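Local structure of ribulose bisphosphate carboxylase (Pyrococcus horikoshii, 2D69) at residues G44-E49 and F110-L115. The protein probably catalyses the carboxylation of ribulose 1,5-bisphosphate to two molecules of 3-phosphoglycerate, serving an archaeal AMP degradation pathway. Numbering follows the deposited sequence.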
loop_
_atom_site.group_PDB
_atom_site.type_symbol
_atom_site.label_atom_id
_atom_site.label_comp_id
_atom_site.label_asym_id
_atom_site.label_seq_id
_atom_site.Cartn_x
_atom_site.Cartn_y
_atom_site.Cartn_z
ATOM N N GLY A 44 -7.768 -39.314 36.081
ATOM C CA GLY A 44 -8.703 -39.382 34.980
ATOM C C GLY A 44 -9.318 -38.026 34.669
ATOM O O GLY A 44 -9.345 -37.627 33.517
ATOM N N ARG A 45 -9.762 -37.310 35.698
ATOM C CA ARG A 45 -10.305 -35.981 35.548
ATOM C C ARG A 45 -9.304 -35.032 34.871
ATOM O O ARG A 45 -9.673 -34.213 34.005
ATOM C CB ARG A 45 -10.686 -35.429 36.915
ATOM C CG ARG A 45 -11.994 -36.052 37.423
ATOM C CD ARG A 45 -12.332 -35.646 38.837
ATOM N NE ARG A 45 -13.530 -36.352 39.362
ATOM C CZ ARG A 45 -14.778 -35.871 39.324
ATOM N NH1 ARG A 45 -15.052 -34.691 38.768
ATOM N NH2 ARG A 45 -15.791 -36.596 39.823
ATOM N N ILE A 46 -8.038 -35.144 35.245
ATOM C CA ILE A 46 -7.021 -34.312 34.578
ATOM C C ILE A 46 -6.943 -34.647 33.072
ATOM O O ILE A 46 -6.911 -33.737 32.217
ATOM C CB ILE A 46 -5.650 -34.452 35.242
ATOM C CG1 ILE A 46 -5.760 -34.039 36.711
ATOM C CG2 ILE A 46 -4.639 -33.501 34.534
ATOM C CD1 ILE A 46 -4.616 -34.565 37.605
ATOM N N ALA A 47 -6.914 -35.944 32.759
ATOM C CA ALA A 47 -6.693 -36.415 31.366
ATOM C C ALA A 47 -7.894 -36.022 30.493
ATOM O O ALA A 47 -7.796 -35.578 29.324
ATOM C CB ALA A 47 -6.473 -37.932 31.381
ATOM N N SER A 48 -9.045 -36.177 31.113
ATOM C CA SER A 48 -10.326 -35.855 30.519
ATOM C C SER A 48 -10.491 -34.364 30.148
ATOM O O SER A 48 -10.806 -34.002 29.006
ATOM C CB SER A 48 -11.398 -36.213 31.547
ATOM O OG SER A 48 -12.601 -35.932 30.965
ATOM N N GLU A 49 -10.276 -33.499 31.127
ATOM C CA GLU A 49 -10.530 -32.100 30.972
ATOM C C GLU A 49 -9.444 -31.483 30.054
ATOM O O GLU A 49 -9.692 -30.489 29.377
ATOM C CB GLU A 49 -10.614 -31.445 32.339
ATOM C CG GLU A 49 -10.990 -29.970 32.329
ATOM C CD GLU A 49 -12.442 -29.713 31.937
ATOM O OE1 GLU A 49 -13.279 -30.669 32.043
ATOM O OE2 GLU A 49 -12.722 -28.553 31.516
ATOM N N PHE A 110 -6.883 -26.709 36.628
ATOM C CA PHE A 110 -6.449 -26.132 37.886
ATOM C C PHE A 110 -7.606 -25.733 38.770
ATOM O O PHE A 110 -7.435 -25.577 39.988
ATOM C CB PHE A 110 -5.612 -24.894 37.619
ATOM C CG PHE A 110 -4.253 -25.186 37.097
ATOM C CD1 PHE A 110 -3.855 -24.726 35.858
ATOM C CD2 PHE A 110 -3.331 -25.854 37.875
ATOM C CE1 PHE A 110 -2.572 -24.980 35.401
ATOM C CE2 PHE A 110 -2.025 -26.092 37.420
ATOM C CZ PHE A 110 -1.642 -25.649 36.202
ATOM N N GLY A 111 -8.777 -25.571 38.173
ATOM C CA GLY A 111 -9.955 -25.206 38.914
ATOM C C GLY A 111 -10.876 -26.357 39.305
ATOM O O GLY A 111 -11.892 -26.103 39.880
ATOM N N MET A 112 -10.505 -27.598 39.042
ATOM C CA MET A 112 -11.374 -28.745 39.339
ATOM C C MET A 112 -11.583 -28.955 40.829
ATOM O O MET A 112 -10.625 -29.146 41.582
ATOM C CB MET A 112 -10.826 -30.005 38.672
ATOM C CG MET A 112 -10.874 -29.861 37.169
ATOM S SD MET A 112 -10.437 -31.323 36.243
ATOM C CE MET A 112 -8.760 -31.605 36.737
ATOM N N LYS A 113 -12.843 -28.868 41.248
ATOM C CA LYS A 113 -13.247 -29.114 42.637
ATOM C C LYS A 113 -12.686 -30.435 43.216
ATOM O O LYS A 113 -12.422 -30.514 44.407
ATOM C CB LYS A 113 -14.799 -29.148 42.755
ATOM C CG LYS A 113 -15.349 -28.358 43.960
ATOM C CD LYS A 113 -16.883 -28.449 44.109
ATOM C CE LYS A 113 -17.336 -27.931 45.512
ATOM N NZ LYS A 113 -18.815 -27.768 45.672
ATOM N N ALA A 114 -12.522 -31.465 42.388
ATOM C CA ALA A 114 -12.128 -32.788 42.883
ATOM C C ALA A 114 -10.619 -32.906 43.080
ATOM O O ALA A 114 -10.132 -33.950 43.483
ATOM C CB ALA A 114 -12.616 -33.876 41.956
ATOM N N LEU A 115 -9.878 -31.850 42.763
ATOM C CA LEU A 115 -8.465 -31.776 43.129
ATOM C C LEU A 115 -8.269 -30.757 44.234
ATOM O O LEU A 115 -8.784 -29.639 44.162
ATOM C CB LEU A 115 -7.603 -31.390 41.939
ATOM C CG LEU A 115 -7.726 -32.243 40.669
ATOM C CD1 LEU A 115 -6.687 -31.818 39.657
ATOM C CD2 LEU A 115 -7.566 -33.669 40.997
#
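M112 reaches from the connection 110-115, ahead of strand 115-124, to the flank of helix 39-49, where its sulfur settles between R45 and E49, one helical turn apart. SD lies 3.7 Å from R45 O, the carbonyl that already accepts the helical hydrogen bond from E49 N, and 3.9 Å from E49 CB. The M112 chain runs out extended and then bends at its last torsion (chi3 -62°), turning CE towards I46, whose CG1 it meets at 3.9 Å. The same I46 CG1 touches L115 CD1 at 3.8 Å, and I46 crosses both the methionine and the leucine roughly at right angles. Further out along R45, which is extended from CG to NE, CD is 3.6 Å from A114 CB, and that methyl sits over one face of the guanidinium. I46 also packs on Y30, F32, I86 and L118, which joins helix 39-49 to the N-terminal domain's sheet that includes strand 115-124. Between the segments the adhesion is thus van der Waals contact, with M112 SD against a carbonyl and aliphatic carbons, while the charged ends turn to outside partners: R45 NH2 to E41 in a salt bridge on its own helix, E49 OE2 accepting a hydrogen bond from N108 ND2, just ahead of F110.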